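Local coordinates for protein 2-methyl-aconitate isomerase (Shewanella oneidensis, PDB 5K87) that isomerises 2-methyl-trans-aconitate to 2-methyl-cis-aconitate in the 2-methylcitrate cycle of propionate breakdown, by base-catalysed proton abstraction coupled with rotation about a carbon-carbon bond, at residues 197-202 and 264-269; 335-340 and 373-378; 257-262 and 273-278. The protein carries 1 engineered substitution. All coordinates share one frame; numbering follows the deposited sequence.

Contact 1: 197-202 and 264-269; sequences MFPTGN and LRMGLI
Pro199 and Met266 bring the loop 197-202 up to the end of helix 249-266, with the CA atoms of these two residues 5.5 Å apart. From CB to its tip, Met266 runs along the proline ring: its CB already lies 4.0 Å from Pro199 CG, and its CG keeps the same company. The chain runs on extended and then bends at the thioether (chi3 77°), which folds the terminal methyl back to the proline: Met266 CE sits 3.8 Å from Pro199 CG. The two side chains therefore lie alongside each other and point the same way, one ring corner serving three atoms of the methionine. Pro199 CB meets the backbone as well, 3.5 Å from Met266 O. Met219 of strand 213-221 and Pro225 and Ile227 of strand 225-230 also pack on the methionine, which is buried.

Next along, Thr200 crosses Arg265 at about a right angle. In the conformer described here, one of two modelled, the guanidinium is overlain on one face by a methyl, with Thr200 CG2 3.8 Å from Arg265 NH1; the second conformer makes this half of the contact less certain. The hydroxyl of Thr200 serves its own loop and Asp205. Standing between backbone N and carbonyl carbon (chi1 69°), Thr200 OG1 accepts from Asn202 N at 3.2 Å, and Asp205 hydrogen bonds to both Thr200 OG1 and Asn202 ND2.

No hydrogen bond joins the two segments, so this is a van der Waals meeting of a turn and a helix end. On one side is a type I beta turn, Phe198 to Gly201, overlapped by the ST turn of Thr200; on the other is a helix C-terminus finished by a Schellman motif, with Gly267 at positive phi.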
loop_
_atom_site.group_PDB
_atom_site.type_symbol
_atom_site.label_atom_id
_atom_site.label_comp_id
_atom_site.label_asym_id
_atom_site.label_seq_id
_atom_site.Cartn_x
_atom_site.Cartn_y
_atom_site.Cartn_z
ATOM N N MET A 197 6.587 -34.704 -4.985
ATOM C CA MET A 197 5.915 -34.144 -3.829
ATOM C C MET A 197 6.929 -33.901 -2.719
ATOM O O MET A 197 6.958 -32.827 -2.127
ATOM C CB MET A 197 4.780 -35.045 -3.348
ATOM C CG MET A 197 4.092 -34.507 -2.112
ATOM S SD MET A 197 2.458 -35.217 -1.841
ATOM C CE MET A 197 2.795 -36.958 -2.085
ATOM N N PHE A 198 7.775 -34.895 -2.457
ATOM C CA PHE A 198 8.825 -34.769 -1.453
ATOM C C PHE A 198 10.186 -34.927 -2.117
ATOM O O PHE A 198 10.677 -36.044 -2.267
ATOM C CB PHE A 198 8.632 -35.821 -0.358
ATOM C CG PHE A 198 7.346 -35.665 0.397
ATOM C CD1 PHE A 198 7.184 -34.623 1.294
ATOM C CD2 PHE A 198 6.286 -36.541 0.196
ATOM C CE1 PHE A 198 6.001 -34.460 1.988
ATOM C CE2 PHE A 198 5.094 -36.382 0.886
ATOM C CZ PHE A 198 4.951 -35.334 1.781
ATOM N N PRO A 199 10.802 -33.806 -2.528
ATOM C CA PRO A 199 12.053 -33.875 -3.296
ATOM C C PRO A 199 13.187 -34.629 -2.598
ATOM O O PRO A 199 14.018 -35.220 -3.290
ATOM C CB PRO A 199 12.426 -32.402 -3.516
ATOM C CG PRO A 199 11.589 -31.629 -2.560
ATOM C CD PRO A 199 10.336 -32.419 -2.354
ATOM N N THR A 200 13.217 -34.633 -1.269
ATOM C CA THR A 200 14.239 -35.397 -0.549
ATOM C C THR A 200 13.877 -36.879 -0.430
ATOM O O THR A 200 14.703 -37.698 -0.023
ATOM C CB THR A 200 14.449 -34.868 0.873
ATOM O OG1 THR A 200 13.289 -35.164 1.659
ATOM C CG2 THR A 200 14.693 -33.369 0.862
ATOM N N GLY A 201 12.635 -37.217 -0.758
ATOM C CA GLY A 201 12.152 -38.578 -0.619
ATOM C C GLY A 201 11.690 -38.913 0.789
ATOM O O GLY A 201 11.247 -40.036 1.049
ATOM N N ASN A 202 11.789 -37.940 1.694
ATOM C CA ASN A 202 11.418 -38.134 3.094
ATOM C C ASN A 202 10.273 -37.220 3.508
ATOM O O ASN A 202 10.187 -36.075 3.049
ATOM C CB ASN A 202 12.618 -37.868 4.002
ATOM C CG ASN A 202 13.831 -38.685 3.611
ATOM O OD1 ASN A 202 13.727 -39.885 3.361
ATOM N ND2 ASN A 202 14.988 -38.034 3.544
ATOM N N LEU A 264 18.564 -25.602 -1.078
ATOM C CA LEU A 264 19.677 -26.432 -1.515
ATOM C C LEU A 264 19.358 -27.908 -1.278
ATOM O O LEU A 264 19.565 -28.749 -2.157
ATOM C CB LEU A 264 20.946 -26.033 -0.762
ATOM C CG LEU A 264 22.261 -26.654 -1.239
ATOM C CD1 LEU A 264 22.565 -26.193 -2.649
ATOM C CD2 LEU A 264 23.388 -26.276 -0.300
ATOM N N ARG A 265 18.836 -28.218 -0.095
ATOM C CA ARG A 265 18.493 -29.594 0.250
ATOM C C ARG A 265 17.421 -30.166 -0.679
ATOM O O ARG A 265 17.427 -31.364 -0.986
ATOM C CB ARG A 265 18.047 -29.687 1.713
ATOM C CG ARG A 265 17.742 -31.096 2.192
ATOM C CD ARG A 265 18.994 -31.961 2.224
ATOM N NE ARG A 265 18.672 -33.361 2.482
ATOM C CZ ARG A 265 18.394 -34.247 1.532
ATOM N NH1 ARG A 265 18.398 -33.876 0.259
ATOM N NH2 ARG A 265 18.109 -35.502 1.853
ATOM N N MET A 266 16.509 -29.315 -1.141
ATOM C CA MET A 266 15.438 -29.744 -2.036
ATOM C C MET A 266 15.912 -29.917 -3.466
ATOM O O MET A 266 15.216 -30.504 -4.291
ATOM C CB MET A 266 14.274 -28.747 -2.002
ATOM C CG MET A 266 13.529 -28.731 -0.685
ATOM S SD MET A 266 12.338 -27.396 -0.528
ATOM C CE MET A 266 10.985 -28.006 -1.516
ATOM N N GLY A 267 17.096 -29.398 -3.764
ATOM C CA GLY A 267 17.625 -29.451 -5.113
ATOM C C GLY A 267 17.111 -28.334 -6.001
ATOM O O GLY A 267 17.248 -28.387 -7.223
ATOM N N LEU A 268 16.518 -27.308 -5.397
ATOM C CA LEU A 268 16.030 -26.166 -6.164
ATOM C C LEU A 268 17.155 -25.235 -6.605
ATOM O O LEU A 268 17.037 -24.539 -7.610
ATOM C CB LEU A 268 14.994 -25.381 -5.361
ATOM C CG LEU A 268 13.684 -26.124 -5.102
ATOM C CD1 LEU A 268 12.866 -25.355 -4.075
ATOM C CD2 LEU A 268 12.900 -26.288 -6.388
ATOM N N ILE A 269 18.232 -25.212 -5.831
ATOM C CA ILE A 269 19.423 -24.453 -6.184
ATOM C C ILE A 269 20.615 -25.368 -6.000
ATOM O O ILE A 269 20.529 -26.363 -5.285
ATOM C CB ILE A 269 19.605 -23.192 -5.307
ATOM C CG1 ILE A 269 19.698 -23.568 -3.826
ATOM C CG2 ILE A 269 18.475 -22.208 -5.557
ATOM C CD1 ILE A 269 19.880 -22.378 -2.894
#

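Contact 2: 335-340 and 373-378; sequences AIPGTL and GEWTVI
Ile336 turns CG2 anti to its backbone N and CG1 beside it (chi1 -52°), and a second bend, chi2 -62°, swings CD1 round to Trp375. The indole comes to meet it with CG anti to the carbonyl carbon (chi1 -73°). The two side chains slide past each other in opposite directions, and the methyl ends up over one face of the indole. Ile336 CD1 lies 3.6 Å from Trp375 CG and 4.0 Å from the centroid of the five-membered ring, a CH-pi contact. The other branch reaches further along the same ring, Ile336 CG2 being 3.7 Å from Trp375 CD1.

Pro337 crosses the indole at about a right angle and takes the six-membered end, with CD 3.6 Å from Trp375 CZ2. A water joins the polar groups: it accepts from Trp375 NE1 at 2.9 Å and donates to Pro337 O at 2.8 Å, so the indole N-H is satisfied without a direct bond between the segments. Val377, two residues along the strand, adds a looser contact to Ile336 CD1, and Ala368 and Gln370 of strand 360-371 also touch the tryptophan.

Ile336 to Thr339 form a type II beta turn, and Thr339 is the N-cap of helix 340-344. The contact thus lays the link between helices 324-334 and 340-344 against an antiparallel beta hairpin, consistent with the diaminopimelate epimerase-like fold, in which sheets wrap around a central helix.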
loop_
_atom_site.group_PDB
_atom_site.type_symbol
_atom_site.label_atom_id
_atom_site.label_comp_id
_atom_site.label_asym_id
_atom_site.label_seq_id
_atom_site.Cartn_x
_atom_site.Cartn_y
_atom_site.Cartn_z
ATOM N N ALA A 335 -2.495 -33.875 4.698
ATOM C CA ALA A 335 -3.161 -35.101 4.257
ATOM C C ALA A 335 -2.218 -36.303 4.180
ATOM O O ALA A 335 -2.658 -37.439 3.961
ATOM C CB ALA A 335 -3.821 -34.875 2.904
ATOM N N ILE A 336 -0.925 -36.058 4.329
ATOM C CA ILE A 336 0.058 -37.135 4.291
ATOM C C ILE A 336 0.542 -37.449 5.706
ATOM O O ILE A 336 1.279 -36.662 6.306
ATOM C CB ILE A 336 1.264 -36.748 3.433
ATOM C CG1 ILE A 336 0.816 -36.269 2.051
ATOM C CG2 ILE A 336 2.219 -37.925 3.314
ATOM C CD1 ILE A 336 0.089 -37.316 1.248
ATOM N N PRO A 337 0.126 -38.605 6.249
ATOM C CA PRO A 337 0.473 -38.934 7.634
ATOM C C PRO A 337 1.980 -38.926 7.861
ATOM O O PRO A 337 2.721 -39.533 7.092
ATOM C CB PRO A 337 -0.098 -40.342 7.809
ATOM C CG PRO A 337 -1.246 -40.381 6.849
ATOM C CD PRO A 337 -0.787 -39.600 5.655
ATOM N N GLY A 338 2.422 -38.205 8.883
ATOM C CA GLY A 338 3.830 -38.172 9.225
ATOM C C GLY A 338 4.586 -36.901 8.872
ATOM O O GLY A 338 5.689 -36.698 9.365
ATOM N N THR A 339 4.041 -36.047 8.006
ATOM C CA THR A 339 4.700 -34.757 7.765
ATOM C C THR A 339 4.591 -33.907 9.021
ATOM O O THR A 339 3.749 -34.162 9.880
ATOM C CB THR A 339 4.080 -33.966 6.595
ATOM O OG1 THR A 339 2.766 -33.535 6.955
ATOM C CG2 THR A 339 4.042 -34.789 5.317
ATOM N N LEU A 340 5.437 -32.887 9.140
ATOM C CA LEU A 340 5.363 -32.005 10.296
ATOM C C LEU A 340 4.015 -31.293 10.376
ATOM O O LEU A 340 3.523 -31.004 11.460
ATOM C CB LEU A 340 6.491 -30.975 10.274
ATOM C CG LEU A 340 7.906 -31.501 10.499
ATOM C CD1 LEU A 340 8.840 -30.339 10.796
ATOM C CD2 LEU A 340 7.944 -32.525 11.624
ATOM N N GLY A 373 0.740 -48.360 -3.311
ATOM C CA GLY A 373 1.417 -48.179 -2.041
ATOM C C GLY A 373 2.095 -46.831 -1.856
ATOM O O GLY A 373 2.933 -46.682 -0.969
ATOM N N GLU A 374 1.735 -45.852 -2.690
ATOM C CA GLU A 374 2.305 -44.509 -2.611
ATOM C C GLU A 374 1.189 -43.472 -2.641
ATOM O O GLU A 374 0.139 -43.687 -3.251
ATOM C CB GLU A 374 3.279 -44.253 -3.767
ATOM C CG GLU A 374 4.467 -45.202 -3.811
ATOM C CD GLU A 374 5.414 -45.001 -2.645
ATOM O OE1 GLU A 374 5.485 -43.870 -2.120
ATOM O OE2 GLU A 374 6.086 -45.977 -2.249
ATOM N N TRP A 375 1.420 -42.343 -1.984
ATOM C CA TRP A 375 0.422 -41.287 -1.942
ATOM C C TRP A 375 0.300 -40.528 -3.247
ATOM O O TRP A 375 1.299 -40.169 -3.870
ATOM C CB TRP A 375 0.745 -40.293 -0.838
ATOM C CG TRP A 375 0.477 -40.820 0.503
ATOM C CD1 TRP A 375 1.391 -41.084 1.475
ATOM C CD2 TRP A 375 -0.801 -41.168 1.043
ATOM N NE1 TRP A 375 0.763 -41.567 2.592
ATOM C CE2 TRP A 375 -0.582 -41.634 2.353
ATOM C CE3 TRP A 375 -2.107 -41.135 0.545
ATOM C CZ2 TRP A 375 -1.619 -42.055 3.175
ATOM C CZ3 TRP A 375 -3.137 -41.553 1.360
ATOM C CH2 TRP A 375 -2.887 -42.013 2.663
ATOM N N THR A 376 -0.940 -40.287 -3.645
ATOM C CA THR A 376 -1.235 -39.341 -4.705
ATOM C C THR A 376 -2.233 -38.340 -4.145
ATOM O O THR A 376 -3.101 -38.691 -3.338
ATOM C CB THR A 376 -1.858 -40.024 -5.921
ATOM O OG1 THR A 376 -3.136 -40.555 -5.559
ATOM C CG2 THR A 376 -0.964 -41.149 -6.424
ATOM N N VAL A 377 -2.102 -37.084 -4.555
ATOM C CA VAL A 377 -3.072 -36.071 -4.168
ATOM C C VAL A 377 -3.822 -35.591 -5.396
ATOM O O VAL A 377 -3.254 -34.979 -6.299
ATOM C CB VAL A 377 -2.430 -34.896 -3.418
ATOM C CG1 VAL A 377 -3.480 -33.844 -3.099
ATOM C CG2 VAL A 377 -1.780 -35.396 -2.138
ATOM N N ILE A 378 -5.106 -35.900 -5.431
ATOM C CA ILE A 378 -5.933 -35.638 -6.592
ATOM C C ILE A 378 -6.182 -34.143 -6.787
ATOM O O ILE A 378 -6.132 -33.633 -7.911
ATOM C CB ILE A 378 -7.270 -36.386 -6.458
ATOM C CG1 ILE A 378 -7.023 -37.899 -6.461
ATOM C CG2 ILE A 378 -8.226 -35.992 -7.573
ATOM C CD1 ILE A 378 -8.263 -38.728 -6.227
HETATM O O HOH W 1 2.398 -41.336 5.016
#

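Contact 3: 257-262 and 273-278; sequences TIRAHG and DEAASR
Arg259 reaches from helix 249-266 to the carbonyl of Arg278 and grips that one oxygen with both terminal nitrogens. Arg259 NH2 donates to Arg278 O at 2.9 Å and Arg259 NH1 to the same oxygen at 3.1 Å, with N-H...O angles of 149° and 139°. Neither bond is straight, as expected when two N-H groups share one acceptor. The oxygen lies close to the guanidinium plane, beyond its end. Seen from the acceptor, NH1 is in the carbonyl plane, while NH2 is tilted 34° from it. Ala275 O also stands at the edge of the guanidinium, 3.1 Å from Arg259 NH2.

Next to the arginine on the helix, Ala260 packs its methyl on that of Ala275, the two CB atoms only 3.5 Å apart. That is tight for carbons, and it lets the CA atoms of these residues approach to 5.3 Å.

Further out, the arginine is steered from its own helix and from the residue just before strand 283-288. Extended through CG and CD, its chain bends at chi3, which turns the guanidinium toward the 273-278 segment, and Glu256 forms a salt bridge to Arg259 NE. Arg259 NH1 also donates to Pro282 O, directly before the substrate-binding Lys283. Gln279 NE2 binds Ala275 O, which helps hold the turn.

A buried guanidinium thus has a carboxylate on NE and backbone oxygens at its far end, surroundings that would favour the charged form. The same side chain ties the 273-278 turn to the residue just ahead of strand 283-288; Arg259 is thus a second-shell residue that probably helps to position Lys283.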
loop_
_atom_site.group_PDB
_atom_site.type_symbol
_atom_site.label_atom_id
_atom_site.label_comp_id
_atom_site.label_asym_id
_atom_site.label_seq_id
_atom_site.Cartn_x
_atom_site.Cartn_y
_atom_site.Cartn_z
ATOM N N THR A 257 18.406 -17.668 5.999
ATOM C CA THR A 257 19.466 -18.674 5.953
ATOM C C THR A 257 18.877 -20.084 5.949
ATOM O O THR A 257 19.332 -20.950 5.207
ATOM C CB THR A 257 20.474 -18.510 7.111
ATOM O OG1 THR A 257 21.030 -17.187 7.080
ATOM C CG2 THR A 257 21.599 -19.526 6.974
ATOM N N ILE A 258 17.851 -20.307 6.763
ATOM C CA ILE A 258 17.185 -21.599 6.798
ATOM C C ILE A 258 16.513 -21.886 5.448
ATOM O O ILE A 258 16.613 -22.996 4.922
ATOM C CB ILE A 258 16.175 -21.699 7.949
ATOM C CG1 ILE A 258 16.884 -21.507 9.295
ATOM C CG2 ILE A 258 15.502 -23.054 7.916
ATOM C CD1 ILE A 258 15.943 -21.293 10.467
ATOM N N ARG A 259 15.849 -20.875 4.885
ATOM C CA ARG A 259 15.198 -21.013 3.584
ATOM C C ARG A 259 16.212 -21.394 2.498
ATOM O O ARG A 259 15.952 -22.265 1.673
ATOM C CB ARG A 259 14.457 -19.727 3.204
ATOM C CG ARG A 259 13.515 -19.881 2.011
ATOM C CD ARG A 259 12.977 -18.524 1.531
ATOM N NE ARG A 259 14.023 -17.756 0.872
ATOM C CZ ARG A 259 14.313 -17.835 -0.421
ATOM N NH1 ARG A 259 13.615 -18.608 -1.246
ATOM N NH2 ARG A 259 15.313 -17.116 -0.898
ATOM N N ALA A 260 17.372 -20.740 2.510
ATOM C CA ALA A 260 18.425 -21.035 1.542
ATOM C C ALA A 260 18.910 -22.474 1.667
ATOM O O ALA A 260 19.072 -23.177 0.673
ATOM C CB ALA A 260 19.580 -20.077 1.728
ATOM N N HIS A 261 19.145 -22.913 2.898
ATOM C CA HIS A 261 19.600 -24.277 3.114
ATOM C C HIS A 261 18.535 -25.296 2.731
ATOM O O HIS A 261 18.850 -26.363 2.202
ATOM C CB HIS A 261 20.093 -24.461 4.547
ATOM C CG HIS A 261 21.477 -23.938 4.758
ATOM N ND1 HIS A 261 21.742 -22.609 5.008
ATOM C CD2 HIS A 261 22.680 -24.557 4.700
ATOM C CE1 HIS A 261 23.046 -22.437 5.124
ATOM N NE2 HIS A 261 23.637 -23.603 4.942
ATOM N N GLY A 262 17.269 -24.959 2.959
ATOM C CA GLY A 262 16.181 -25.814 2.528
ATOM C C GLY A 262 16.115 -25.903 1.015
ATOM O O GLY A 262 15.905 -26.978 0.453
ATOM N N ASP A 273 24.405 -19.589 -2.386
ATOM C CA ASP A 273 24.306 -18.169 -2.715
ATOM C C ASP A 273 23.188 -17.841 -3.693
ATOM O O ASP A 273 22.816 -16.677 -3.831
ATOM C CB ASP A 273 25.613 -17.669 -3.335
ATOM C CG ASP A 273 26.726 -17.511 -2.333
ATOM O OD1 ASP A 273 26.546 -17.878 -1.154
ATOM O OD2 ASP A 273 27.797 -17.016 -2.742
ATOM N N GLU A 274 22.668 -18.852 -4.385
ATOM C CA GLU A 274 21.596 -18.641 -5.356
ATOM C C GLU A 274 20.320 -18.139 -4.690
ATOM O O GLU A 274 19.453 -17.563 -5.346
ATOM C CB GLU A 274 21.283 -19.935 -6.104
ATOM C CG GLU A 274 22.339 -20.370 -7.093
ATOM C CD GLU A 274 21.916 -21.615 -7.852
ATOM O OE1 GLU A 274 20.910 -21.545 -8.591
ATOM O OE2 GLU A 274 22.574 -22.659 -7.687
ATOM N N ALA A 275 20.196 -18.344 -3.383
ATOM C CA ALA A 275 18.969 -17.952 -2.701
ATOM C C ALA A 275 18.765 -16.442 -2.699
ATOM O O ALA A 275 17.635 -15.971 -2.598
ATOM C CB ALA A 275 18.940 -18.497 -1.286
ATOM N N ALA A 276 19.852 -15.685 -2.826
ATOM C CA ALA A 276 19.752 -14.232 -2.838
ATOM C C ALA A 276 18.900 -13.726 -3.998
ATOM O O ALA A 276 18.103 -12.806 -3.830
ATOM C CB ALA A 276 21.139 -13.595 -2.874
ATOM N N SER A 277 19.071 -14.330 -5.167
ATOM C CA SER A 277 18.334 -13.902 -6.343
ATOM C C SER A 277 17.009 -14.648 -6.480
ATOM O O SER A 277 16.081 -14.153 -7.122
ATOM C CB SER A 277 19.190 -14.064 -7.607
ATOM O OG SER A 277 20.242 -13.102 -7.633
ATOM N N ARG A 278 16.923 -15.823 -5.862
ATOM C CA ARG A 278 15.736 -16.670 -5.953
ATOM C C ARG A 278 14.931 -16.519 -4.660
ATOM O O ARG A 278 14.964 -17.389 -3.789
ATOM C CB ARG A 278 16.164 -18.126 -6.157
ATOM C CG ARG A 278 15.039 -19.093 -6.495
ATOM C CD ARG A 278 15.463 -20.538 -6.257
ATOM N NE ARG A 278 14.412 -21.484 -6.618
ATOM C CZ ARG A 278 14.410 -22.202 -7.737
ATOM N NH1 ARG A 278 13.410 -23.034 -7.993
ATOM N NH2 ARG A 278 15.413 -22.091 -8.596
#

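How the contacts relate
Contacts 1 and 3 share helix 249-266 and lie 13 Å apart, centre to centre. Their segments alternate along the chain and touch: Ile269 CG2 packs 3.5 Å from Arg278 CD. Contact 2 adjoins contact 1 from the other direction, its centre 16 Å away, through Phe198 CZ, 3.7 Å from Thr339 CG2, and through Met197 near Val377. Contacts 2 and 3 do not meet, their nearest atoms being about 10 Å apart. Contact 3 comes nearer to the substrate-binding Lys283 than contact 1: the Arg259 side chain is about 6 Å from that of Lys283, against about 9 Å for Met266, and about 13 Å from the bound malonate. Contact 2 lies away from the substrate site.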